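Local structure of LipS lipolytic enzyme (Unidentified, 4FBL) at residues R85-G90 with A101-A106; A153-E158 with A208-L213; P169-E174 with T195-I200. The protein probably hydrolyses lipid esters as a thermostable lipase of the alpha/beta-hydrolase fold. All blocks are in the same frame, centred on the assembly; numbering follows the deposited sequence.

Contact 1: residues R85-G90 with A101-A106; sequences RLTGHG and ASDWTA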
ATOM      1  N   ARG C  85     -16.354 -16.258   0.156  1.00 18.44           N
ATOM      2  CA  ARG C  85     -16.117 -15.885   1.539  1.00 19.71           C
ATOM      3  C   ARG C  85     -14.578 -15.654   1.581  1.00 20.10           C
ATOM      4  O   ARG C  85     -13.801 -16.598   1.410  1.00 17.90           O
ATOM      5  CB  ARG C  85     -16.513 -17.021   2.512  1.00 19.79           C
ATOM      6  CG  ARG C  85     -16.373 -16.572   3.988  1.00 21.96           C
ATOM      7  CD  ARG C  85     -16.799 -17.755   4.968  1.00 20.18           C
ATOM      8  NE  ARG C  85     -16.079 -18.985   4.629  1.00 25.57           N
ATOM      9  CZ  ARG C  85     -14.834 -19.261   4.986  1.00 26.41           C
ATOM     10  NH1 ARG C  85     -14.058 -18.378   5.636  1.00 27.54           N
ATOM     11  NH2 ARG C  85     -14.367 -20.429   4.663  1.00 27.45           N
ATOM     12  N   LEU C  86     -14.142 -14.412   1.814  1.00 18.38           N
ATOM     13  CA  LEU C  86     -12.644 -14.221   1.835  1.00 18.74           C
ATOM     14  C   LEU C  86     -11.978 -14.994   2.974  1.00 19.39           C
ATOM     15  O   LEU C  86     -12.590 -15.232   4.013  1.00 20.19           O
ATOM     16  CB  LEU C  86     -12.270 -12.761   1.917  1.00 17.48           C
ATOM     17  CG  LEU C  86     -12.823 -11.984   0.733  1.00 20.18           C
ATOM     18  CD1 LEU C  86     -12.533 -10.435   0.843  1.00 19.77           C
ATOM     19  CD2 LEU C  86     -12.374 -12.588  -0.654  1.00 18.51           C
ATOM     20  N   THR C  87     -10.733 -15.416   2.769  1.00 19.92           N
ATOM     21  CA  THR C  87      -9.941 -16.079   3.794  1.00 19.88           C
ATOM     22  C   THR C  87      -9.989 -15.334   5.140  1.00 20.19           C
ATOM     23  O   THR C  87      -9.822 -14.102   5.191  1.00 19.41           O
ATOM     24  CB  THR C  87      -8.453 -16.156   3.304  1.00 21.66           C
ATOM     25  OG1 THR C  87      -8.456 -16.750   1.976  1.00 20.63           O
ATOM     26  CG2 THR C  87      -7.527 -16.995   4.340  1.00 17.13           C
ATOM     27  N   GLY C  88     -10.188 -16.071   6.241  1.00 20.51           N
ATOM     28  CA  GLY C  88     -10.205 -15.423   7.528  1.00 19.52           C
ATOM     29  C   GLY C  88     -11.450 -14.671   7.886  1.00 21.10           C
ATOM     30  O   GLY C  88     -11.530 -14.114   9.014  1.00 20.19           O
ATOM     31  N   HIS C  89     -12.432 -14.597   6.942  1.00 20.28           N
ATOM     32  CA  HIS C  89     -13.706 -13.869   7.192  1.00 19.65           C
ATOM     33  C   HIS C  89     -14.906 -14.823   7.474  1.00 21.35           C
ATOM     34  O   HIS C  89     -14.932 -16.021   6.986  1.00 22.54           O
ATOM     35  CB  HIS C  89     -14.080 -12.896   6.056  1.00 18.55           C
ATOM     36  CG  HIS C  89     -13.077 -11.831   5.847  1.00 19.43           C
ATOM     37  ND1 HIS C  89     -13.333 -10.502   6.097  1.00 23.04           N
ATOM     38  CD2 HIS C  89     -11.770 -11.907   5.518  1.00 14.20           C
ATOM     39  CE1 HIS C  89     -12.241  -9.794   5.874  1.00 16.73           C
ATOM     40  NE2 HIS C  89     -11.297 -10.614   5.494  1.00 19.12           N
ATOM     41  N   GLY C  90     -15.872 -14.296   8.240  1.00 22.37           N
ATOM     42  CA  GLY C  90     -17.049 -15.090   8.717  1.00 22.95           C
ATOM     43  C   GLY C  90     -16.665 -16.365   9.492  1.00 24.83           C
ATOM     44  O   GLY C  90     -17.418 -17.364   9.454  1.00 24.97           O
ATOM     45  N   ALA C 101      -3.246 -10.009   2.155  1.00 20.13           N
ATOM     46  CA  ALA C 101      -3.587  -9.622   0.790  1.00 19.16           C
ATOM     47  C   ALA C 101      -3.229 -10.678  -0.278  1.00 20.15           C
ATOM     48  O   ALA C 101      -3.962 -10.737  -1.287  1.00 19.43           O
ATOM     49  CB  ALA C 101      -3.040  -8.249   0.423  1.00 17.63           C
ATOM     50  N   SER C 102      -2.156 -11.482  -0.114  1.00 18.42           N
ATOM     51  CA  SER C 102      -1.947 -12.610  -1.012  1.00 19.65           C
ATOM     52  C   SER C 102      -3.119 -13.601  -0.955  1.00 18.00           C
ATOM     53  O   SER C 102      -3.546 -14.127  -2.002  1.00 20.85           O
ATOM     54  CB  SER C 102      -0.595 -13.350  -0.761  1.00 19.34           C
ATOM     55  OG  SER C 102       0.424 -12.343  -0.914  1.00 23.61           O
ATOM     56  N   ASP C 103      -3.579 -13.936   0.235  1.00 18.85           N
ATOM     57  CA  ASP C 103      -4.769 -14.771   0.387  1.00 19.83           C
ATOM     58  C   ASP C 103      -5.947 -14.155  -0.382  1.00 20.17           C
ATOM     59  O   ASP C 103      -6.609 -14.859  -1.093  1.00 19.70           O
ATOM     60  CB  ASP C 103      -5.197 -14.881   1.867  1.00 21.12           C
ATOM     61  CG  ASP C 103      -4.132 -15.634   2.756  1.00 24.24           C
ATOM     62  OD1 ASP C 103      -3.380 -16.451   2.251  1.00 27.59           O
ATOM     63  OD2 ASP C 103      -4.033 -15.403   3.960  1.00 25.06           O
ATOM     64  N   TRP C 104      -6.252 -12.880  -0.198  1.00 17.81           N
ATOM     65  CA  TRP C 104      -7.489 -12.345  -0.732  1.00 19.40           C
ATOM     66  C   TRP C 104      -7.475 -12.195  -2.238  1.00 19.56           C
ATOM     67  O   TRP C 104      -8.505 -12.341  -2.894  1.00 19.63           O
ATOM     68  CB  TRP C 104      -7.923 -11.012  -0.068  1.00 16.23           C
ATOM     69  CG  TRP C 104      -8.051 -11.210   1.452  1.00 20.00           C
ATOM     70  CD1 TRP C 104      -8.409 -12.361   2.101  1.00 18.93           C
ATOM     71  CD2 TRP C 104      -7.689 -10.266   2.489  1.00 17.02           C
ATOM     72  NE1 TRP C 104      -8.349 -12.205   3.477  1.00 17.18           N
ATOM     73  CE2 TRP C 104      -7.896 -10.930   3.746  1.00 17.74           C
ATOM     74  CE3 TRP C 104      -7.164  -8.957   2.466  1.00 15.59           C
ATOM     75  CZ2 TRP C 104      -7.638 -10.322   4.978  1.00 14.11           C
ATOM     76  CZ3 TRP C 104      -6.893  -8.308   3.730  1.00 15.21           C
ATOM     77  CH2 TRP C 104      -7.182  -8.993   4.956  1.00 14.51           C
ATOM     78  N   THR C 105      -6.332 -11.857  -2.790  1.00 18.46           N
ATOM     79  CA  THR C 105      -6.254 -11.767  -4.249  1.00 18.21           C
ATOM     80  C   THR C 105      -6.316 -13.202  -4.833  1.00 18.17           C
ATOM     81  O   THR C 105      -6.880 -13.426  -5.932  1.00 16.95           O
ATOM     82  CB  THR C 105      -4.972 -11.027  -4.726  1.00 17.73           C
ATOM     83  OG1 THR C 105      -3.796 -11.484  -4.011  1.00 18.76           O
ATOM     84  CG2 THR C 105      -5.138  -9.531  -4.573  1.00 17.27           C
ATOM     85  N   ALA C 106      -5.707 -14.173  -4.144  1.00 17.87           N
ATOM     86  CA  ALA C 106      -5.845 -15.566  -4.579  1.00 18.86           C
ATOM     87  C   ALA C 106      -7.308 -16.036  -4.476  1.00 20.02           C
ATOM     88  O   ALA C 106      -7.755 -16.875  -5.323  1.00 20.98           O
ATOM     89  CB  ALA C 106      -4.880 -16.563  -3.806  1.00 18.48           C
TER
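Leu86 and Thr87 meet Trp104 and Asp103 where a type II beta turn, Leu86 to His89, lies against the first turns of helix 101-118. The CA atoms of Leu86 and Trp104 are 6.1 Å apart, and the turn is closed by the bond from His89 N to Leu86 O. Gly88 fills its third position at a positive phi, where a CB would be jammed against the carbonyl oxygen of Thr87. That carbonyl faces the helix, and Trp104 NE1 donates to Thr87 O over 3.0 Å with an N-H...O angle of 156°. The oxygen sits at the edge of the indole, near its plane, while the donor is tilted somewhat from the carbonyl plane. Trp104 CG stands beside its own backbone N and anti to the carbonyl carbon (chi1 -57°), which carries the indole out of the helix to the turn. His89 approaches the same indole edge-on, its NE2 lying 3.7 Å from Trp104 CZ2, in an offset edge-to-face pair with planes 74° apart. Leu86 CB adds an apolar touch on Trp104 CD1 at 3.9 Å. On the outer flank the Thr87 side chain crosses that of Asp103 at about a right angle, methyl CG2 against the carboxylate. Their polar ends look to other partners: Thr87 OG1 bonds Asp107, and Asp103 OD2 accepts a hydrogen bond from Thr100 N. Gly62 O holds His89 ND1. One indole N-H thus satisfies a turn carbonyl, whereas His89 NE2 is buried without a polar partner in the model, close to the rim of the indole.

Contact 2: residues A153-E158 with A208-L213; sequences AALRME and AVAEML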
ATOM      1  N   ALA C 153     -15.505   1.884  -3.187  1.00 17.17           N
ATOM      2  CA  ALA C 153     -14.274   1.121  -3.245  1.00 18.07           C
ATOM      3  C   ALA C 153     -13.188   1.787  -2.375  1.00 18.12           C
ATOM      4  O   ALA C 153     -13.036   2.987  -2.456  1.00 17.64           O
ATOM      5  CB  ALA C 153     -13.780   1.027  -4.700  1.00 14.84           C
ATOM      6  N   ALA C 154     -12.489   0.984  -1.570  1.00 17.41           N
ATOM      7  CA  ALA C 154     -11.559   1.479  -0.540  1.00 18.07           C
ATOM      8  C   ALA C 154     -10.096   1.548  -1.102  1.00 17.07           C
ATOM      9  O   ALA C 154      -9.206   0.752  -0.744  1.00 18.01           O
ATOM     10  CB  ALA C 154     -11.629   0.562   0.680  1.00 16.65           C
ATOM     11  N   LEU C 155      -9.892   2.427  -2.047  1.00 18.34           N
ATOM     12  CA  LEU C 155      -8.490   2.630  -2.628  1.00 20.29           C
ATOM     13  C   LEU C 155      -7.609   3.475  -1.672  1.00 21.75           C
ATOM     14  O   LEU C 155      -6.424   3.134  -1.448  1.00 21.27           O
ATOM     15  CB  LEU C 155      -8.570   3.257  -3.977  1.00 18.81           C
ATOM     16  CG  LEU C 155      -8.659   2.294  -5.186  1.00 21.74           C
ATOM     17  CD1 LEU C 155      -9.901   1.451  -5.217  1.00 19.31           C
ATOM     18  CD2 LEU C 155      -8.724   3.170  -6.414  1.00 19.36           C
ATOM     19  N   ARG C 156      -8.204   4.539  -1.102  1.00 24.35           N
ATOM     20  CA  ARG C 156      -7.501   5.507  -0.189  1.00 24.52           C
ATOM     21  C   ARG C 156      -8.334   5.711   1.062  1.00 24.23           C
ATOM     22  O   ARG C 156      -9.410   6.315   0.976  1.00 24.14           O
ATOM     23  CB  ARG C 156      -7.313   6.828  -0.918  1.00 25.27           C
ATOM     24  CG  ARG C 156      -6.417   6.735  -2.137  1.00 25.43           C
ATOM     25  CD  ARG C 156      -6.185   8.228  -2.752  1.00 36.82           C
ATOM     26  NE  ARG C 156      -4.820   8.694  -2.505  1.00 45.12           N
ATOM     27  CZ  ARG C 156      -4.408   9.394  -1.444  1.00 51.48           C
ATOM     28  NH1 ARG C 156      -5.259   9.802  -0.494  1.00 57.38           N
ATOM     29  NH2 ARG C 156      -3.137   9.723  -1.332  1.00 49.67           N
ATOM     30  N   MET C 157      -7.903   5.155   2.196  1.00 24.67           N
ATOM     31  CA  MET C 157      -8.628   5.343   3.458  1.00 23.91           C
ATOM     32  C   MET C 157      -8.384   6.750   4.028  1.00 26.14           C
ATOM     33  O   MET C 157      -9.213   7.288   4.763  1.00 26.34           O
ATOM     34  CB  MET C 157      -8.249   4.327   4.490  1.00 21.84           C
ATOM     35  CG  MET C 157      -8.543   2.823   4.112  1.00 26.80           C
ATOM     36  SD  MET C 157     -10.320   2.613   3.745  1.00 30.49           S
ATOM     37  CE  MET C 157     -10.960   2.612   5.427  1.00 24.25           C
ATOM     38  N   GLU C 158      -7.219   7.315   3.753  1.00 26.31           N
ATOM     39  CA  GLU C 158      -6.869   8.678   4.158  1.00 26.92           C
ATOM     40  C   GLU C 158      -7.044   8.894   5.631  1.00 24.88           C
ATOM     41  O   GLU C 158      -7.657   9.860   5.998  1.00 24.53           O
ATOM     42  CB  GLU C 158      -7.709   9.726   3.389  1.00 27.23           C
ATOM     43  CG  GLU C 158      -6.901  10.317   2.259  1.00 35.84           C
ATOM     44  CD  GLU C 158      -7.763  10.722   1.109  1.00 43.34           C
ATOM     45  OE1 GLU C 158      -8.974  10.995   1.361  1.00 41.71           O
ATOM     46  OE2 GLU C 158      -7.207  10.796  -0.044  1.00 45.80           O
ATOM     47  N   ALA C 208      -3.759   0.477  -2.303  1.00 14.72           N
ATOM     48  CA  ALA C 208      -2.659   1.116  -3.094  1.00 17.46           C
ATOM     49  C   ALA C 208      -2.325   0.426  -4.469  1.00 16.25           C
ATOM     50  O   ALA C 208      -2.052   1.100  -5.475  1.00 18.16           O
ATOM     51  CB  ALA C 208      -1.411   1.198  -2.247  1.00 16.62           C
ATOM     52  N   VAL C 209      -2.325  -0.907  -4.483  1.00 17.71           N
ATOM     53  CA  VAL C 209      -2.046  -1.633  -5.716  1.00 15.68           C
ATOM     54  C   VAL C 209      -3.153  -1.291  -6.718  1.00 17.77           C
ATOM     55  O   VAL C 209      -2.873  -0.944  -7.876  1.00 18.05           O
ATOM     56  CB  VAL C 209      -1.866  -3.140  -5.500  1.00 17.75           C
ATOM     57  CG1 VAL C 209      -1.858  -3.904  -6.898  1.00 12.14           C
ATOM     58  CG2 VAL C 209      -0.540  -3.394  -4.693  1.00 18.52           C
ATOM     59  N   ALA C 210      -4.415  -1.276  -6.258  1.00 18.12           N
ATOM     60  CA  ALA C 210      -5.544  -0.922  -7.157  1.00 16.97           C
ATOM     61  C   ALA C 210      -5.445   0.432  -7.696  1.00 18.58           C
ATOM     62  O   ALA C 210      -5.709   0.644  -8.942  1.00 19.01           O
ATOM     63  CB  ALA C 210      -6.957  -1.071  -6.422  1.00 18.16           C
ATOM     64  N   GLU C 211      -5.201   1.403  -6.788  1.00 17.75           N
ATOM     65  CA  GLU C 211      -4.989   2.747  -7.260  1.00 17.61           C
ATOM     66  C   GLU C 211      -3.897   2.833  -8.370  1.00 19.20           C
ATOM     67  O   GLU C 211      -4.056   3.573  -9.355  1.00 19.60           O
ATOM     68  CB  GLU C 211      -4.599   3.691  -6.113  1.00 18.06           C
ATOM     69  CG  GLU C 211      -4.667   5.159  -6.658  1.00 22.84           C
ATOM     70  CD  GLU C 211      -4.316   6.261  -5.556  1.00 29.87           C
ATOM     71  OE1 GLU C 211      -4.225   5.944  -4.384  1.00 27.64           O
ATOM     72  OE2 GLU C 211      -4.171   7.448  -5.871  1.00 33.61           O
ATOM     73  N   MET C 212      -2.760   2.185  -8.158  1.00 19.34           N
ATOM     74  CA  MET C 212      -1.650   2.258  -9.140  1.00 20.55           C
ATOM     75  C   MET C 212      -1.985   1.554 -10.519  1.00 21.66           C
ATOM     76  O   MET C 212      -1.489   1.964 -11.590  1.00 18.93           O
ATOM     77  CB  MET C 212      -0.403   1.613  -8.516  1.00 19.85           C
ATOM     78  CG  MET C 212       0.932   2.099  -9.228  1.00 25.27           C
ATOM     79  SD  MET C 212       2.441   1.460  -8.511  1.00 25.74           S
ATOM     80  CE  MET C 212       2.177   1.884  -6.726  1.00 22.13           C
ATOM     81  N   LEU C 213      -2.855   0.521 -10.484  1.00 20.95           N
ATOM     82  CA  LEU C 213      -3.396  -0.097 -11.707  1.00 20.42           C
ATOM     83  C   LEU C 213      -4.469   0.673 -12.522  1.00 22.62           C
ATOM     84  O   LEU C 213      -4.749   0.310 -13.677  1.00 23.93           O
ATOM     85  CB  LEU C 213      -4.000  -1.426 -11.340  1.00 18.86           C
ATOM     86  CG  LEU C 213      -3.021  -2.484 -10.934  1.00 19.34           C
ATOM     87  CD1 LEU C 213      -3.736  -3.797 -10.399  1.00 18.26           C
ATOM     88  CD2 LEU C 213      -2.170  -2.893 -12.145  1.00 18.81           C
TER
HETATM   89  O   HOH W   1      -4.019   4.239  -2.611  1.00 24.98           O
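Leu155 packs against Ala210 and Glu211 on one side of the contact, while Arg156 and Glu211 meet through charges and water on the other. The apolar side is the buried, tightly packed one. Leu155 points its side chain at helix 200-213, placing CG 4.0 Å from Ala210 CB; its CD2 reaches on to Glu211 CA at 3.9 Å, so the branched end lies over the helix backbone. Ala132 of helix 129-140 and Ile240 of helix 235-243 also touch Leu155, which is buried. The polar side is more open and less direct. Glu211 has CG anti to its backbone N (chi1 -169°) and an extended chain beyond, which carries the carboxylate past Leu155 to Arg156. There OE1 of Glu211 touches Arg156 CG at 3.2 Å and forms a long salt bridge with Arg156 NE at 3.4 Å, in which the carboxylate and guanidinium planes stand 76° apart rather than forming a flat two-bond pair. A water donates to both Leu155 O, at 2.9 Å, and Glu211 OE1, linking the loop backbone to the helix where no direct hydrogen bond joins them. Glu158 lies beside the same guanidinium, but its placement is doubtful. Across the dimer interface, Arg156 NH2 pairs with Glu211 OE2 of the second subunit, and the reverse pair forms as well, so the carboxylate has an arginine from each chain. The arrangement belongs to the alpha/beta-hydrolase fold, with the loop after core strand 147-151 meeting helix 200-213 at the subunit interface.

Contact 3: residues P169-E174 with T195-I200; sequences PDAPAE and TPVPAI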
ATOM      1  N   PRO C 169       4.635  -1.726  16.581  1.00 31.84           N
ATOM      2  CA  PRO C 169       5.074  -2.782  17.506  1.00 32.67           C
ATOM      3  C   PRO C 169       4.373  -2.736  18.875  1.00 33.02           C
ATOM      4  O   PRO C 169       4.451  -3.722  19.581  1.00 34.50           O
ATOM      5  CB  PRO C 169       6.574  -2.493  17.686  1.00 31.93           C
ATOM      6  CG  PRO C 169       6.699  -1.012  17.456  1.00 31.72           C
ATOM      7  CD  PRO C 169       5.522  -0.541  16.625  1.00 31.51           C
ATOM      8  N   ASP C 170       3.697  -1.632  19.225  1.00 34.53           N
ATOM      9  CA  ASP C 170       2.948  -1.493  20.512  1.00 37.47           C
ATOM     10  C   ASP C 170       1.416  -1.523  20.396  1.00 36.46           C
ATOM     11  O   ASP C 170       0.749  -1.136  21.331  1.00 37.68           O
ATOM     12  CB  ASP C 170       3.260  -0.129  21.194  1.00 38.97           C
ATOM     13  CG  ASP C 170       4.760   0.186  21.230  1.00 44.94           C
ATOM     14  OD1 ASP C 170       5.511  -0.665  21.754  1.00 50.52           O
ATOM     15  OD2 ASP C 170       5.183   1.273  20.715  1.00 50.52           O
ATOM     16  N   ALA C 171       0.849  -1.894  19.258  1.00 35.12           N
ATOM     17  CA  ALA C 171      -0.617  -1.821  19.104  1.00 33.59           C
ATOM     18  C   ALA C 171      -1.301  -2.967  19.849  1.00 31.51           C
ATOM     19  O   ALA C 171      -0.728  -4.025  19.999  1.00 28.74           O
ATOM     20  CB  ALA C 171      -0.992  -1.848  17.635  1.00 33.07           C
ATOM     21  N   PRO C 172      -2.548  -2.753  20.301  1.00 32.99           N
ATOM     22  CA  PRO C 172      -3.388  -3.857  20.843  1.00 32.74           C
ATOM     23  C   PRO C 172      -3.640  -4.940  19.789  1.00 34.03           C
ATOM     24  O   PRO C 172      -3.559  -4.615  18.557  1.00 33.27           O
ATOM     25  CB  PRO C 172      -4.727  -3.171  21.116  1.00 31.84           C
ATOM     26  CG  PRO C 172      -4.723  -1.920  20.347  1.00 33.87           C
ATOM     27  CD  PRO C 172      -3.286  -1.471  20.199  1.00 32.64           C
ATOM     28  N   ALA C 173      -4.013  -6.175  20.173  1.00 33.85           N
ATOM     29  CA  ALA C 173      -4.459  -7.114  19.112  1.00 33.42           C
ATOM     30  C   ALA C 173      -5.752  -6.672  18.356  1.00 33.75           C
ATOM     31  O   ALA C 173      -5.890  -6.935  17.165  1.00 32.95           O
ATOM     32  CB  ALA C 173      -4.595  -8.521  19.626  1.00 34.33           C
ATOM     33  N   GLU C 174      -6.700  -6.012  19.026  1.00 33.99           N
ATOM     34  CA  GLU C 174      -7.991  -5.720  18.397  1.00 34.05           C
ATOM     35  C   GLU C 174      -8.408  -4.342  18.696  1.00 34.71           C
ATOM     36  O   GLU C 174      -8.010  -3.790  19.689  1.00 35.15           O
ATOM     37  CB  GLU C 174      -9.081  -6.696  18.890  1.00 33.62           C
ATOM     38  CG  GLU C 174      -8.849  -8.076  18.405  1.00 35.94           C
ATOM     39  CD  GLU C 174      -9.746  -9.114  19.078  1.00 37.76           C
ATOM     40  OE1 GLU C 174     -10.406  -8.784  20.076  1.00 39.86           O
ATOM     41  OE2 GLU C 174      -9.806 -10.258  18.593  1.00 34.72           O
ATOM     42  N   THR C 195     -11.958  -4.917  14.865  1.00 29.13           N
ATOM     43  CA  THR C 195     -10.910  -4.956  13.808  1.00 28.48           C
ATOM     44  C   THR C 195      -9.591  -5.595  14.289  1.00 27.14           C
ATOM     45  O   THR C 195      -8.976  -5.095  15.256  1.00 27.80           O
ATOM     46  CB  THR C 195     -10.630  -3.561  13.430  1.00 28.91           C
ATOM     47  OG1 THR C 195     -11.864  -2.973  12.997  1.00 32.21           O
ATOM     48  CG2 THR C 195      -9.548  -3.513  12.315  1.00 31.39           C
ATOM     49  N   PRO C 196      -9.194  -6.746  13.709  1.00 25.91           N
ATOM     50  CA  PRO C 196      -7.921  -7.371  14.070  1.00 25.71           C
ATOM     51  C   PRO C 196      -6.749  -6.553  13.437  1.00 25.85           C
ATOM     52  O   PRO C 196      -6.582  -6.456  12.198  1.00 24.52           O
ATOM     53  CB  PRO C 196      -7.954  -8.740  13.382  1.00 24.05           C
ATOM     54  CG  PRO C 196      -9.250  -8.808  12.717  1.00 27.43           C
ATOM     55  CD  PRO C 196      -9.863  -7.479  12.615  1.00 24.87           C
ATOM     56  N   VAL C 197      -6.000  -5.916  14.319  1.00 25.08           N
ATOM     57  CA  VAL C 197      -4.883  -5.007  13.938  1.00 22.25           C
ATOM     58  C   VAL C 197      -3.887  -5.541  12.900  1.00 19.52           C
ATOM     59  O   VAL C 197      -3.600  -4.835  11.920  1.00 19.67           O
ATOM     60  CB  VAL C 197      -4.227  -4.464  15.230  1.00 21.93           C
ATOM     61  CG1 VAL C 197      -2.878  -3.707  14.918  1.00 18.53           C
ATOM     62  CG2 VAL C 197      -5.158  -3.513  15.819  1.00 21.04           C
ATOM     63  N   PRO C 198      -3.424  -6.786  13.052  1.00 18.87           N
ATOM     64  CA  PRO C 198      -2.440  -7.186  12.045  1.00 20.40           C
ATOM     65  C   PRO C 198      -2.958  -7.230  10.597  1.00 20.00           C
ATOM     66  O   PRO C 198      -2.121  -7.366   9.720  1.00 21.56           O
ATOM     67  CB  PRO C 198      -2.047  -8.608  12.452  1.00 19.51           C
ATOM     68  CG  PRO C 198      -2.322  -8.621  13.949  1.00 21.43           C
ATOM     69  CD  PRO C 198      -3.573  -7.821  14.084  1.00 20.45           C
ATOM     70  N   ALA C 199      -4.289  -7.225  10.387  1.00 17.16           N
ATOM     71  CA  ALA C 199      -4.825  -7.477   9.039  1.00 15.85           C
ATOM     72  C   ALA C 199      -4.825  -6.119   8.409  1.00 14.74           C
ATOM     73  O   ALA C 199      -4.943  -6.037   7.228  1.00 13.52           O
ATOM     74  CB  ALA C 199      -6.253  -8.104   9.053  1.00 15.14           C
ATOM     75  N   ILE C 200      -4.731  -5.032   9.202  1.00 15.69           N
ATOM     76  CA  ILE C 200      -4.827  -3.639   8.621  1.00 14.62           C
ATOM     77  C   ILE C 200      -3.815  -3.282   7.469  1.00 15.91           C
ATOM     78  O   ILE C 200      -4.167  -2.585   6.479  1.00 13.69           O
ATOM     79  CB  ILE C 200      -4.723  -2.527   9.740  1.00 16.29           C
ATOM     80  CG1 ILE C 200      -5.947  -2.672  10.752  1.00 17.91           C
ATOM     81  CG2 ILE C 200      -4.504  -1.138   9.120  1.00 15.96           C
ATOM     82  CD1 ILE C 200      -5.945  -1.688  11.978  1.00 18.51           C
TER
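Ala173 O accepts the backbone N-H of Val197 over 3.0 Å, with an N-H...O angle of 154° and the donor tilted 30° from the carbonyl plane. It is the one hydrogen bond between 169-174 and 195-200. One residue further along, Glu174 pairs with Pro196 as an antiparallel, non-hydrogen-bonded pair, their CA atoms 4.6 Å apart. Glu174 CA also approaches Thr195 O at 3.4 Å in a CA-H...O contact. These pairings begin the small two-stranded antiparallel sheet of 174-176 and 194-196, separate from the seven-stranded core sheet of the alpha/beta hydrolase; Thr195 carries the pairing on through backbone bonding with Leu175, and its OG1 bonds Pro176 O. Thr195 belongs to the spermidine side of this region, its side chain about 8 Å from the ligand and touching the pocket residues Phe60 and Ile178. Val197 spreads its two methyls along the incoming loop. With CG1 anti to the backbone N (chi1 170°), that branch meets the methyl of Ala171 at 3.8 Å, while CG2 lies 3.4 Å from Pro172 O. An alanine in place of Val197 would keep the backbone bond but is likely to cost the Ala171 methyl its contact with CG1 and open a small gap where the two methyls lay against the loop. Leu165 of helix 160-166 touches Ala171 as well, and Pro198 CD flanks Ala173 O at 4.0 Å.

Contact 1 closes first along the chain; contact 2 then opens at 153-158 and closes at 208-213, with both segments of contact 3 falling between. The centre of contact 1 is about 17 Å from those of contacts 2 and 3, which lie about 21 Å from each other. Trp104 CH2 and Ala199 CB join contacts 1 and 3 by packing at 4.3 Å. Contacts 2 and 3 are linked through the chain: strand 194-196 is followed, after 197-199, by helix 200-213, whose residues His202 and Ile206 also touch helix 101-118. Helix 200-213 thus runs from the neighbourhood of the spermidine pocket to the subunit interface, which contacts 1 and 2 reach and 169-174 touches through Pro169.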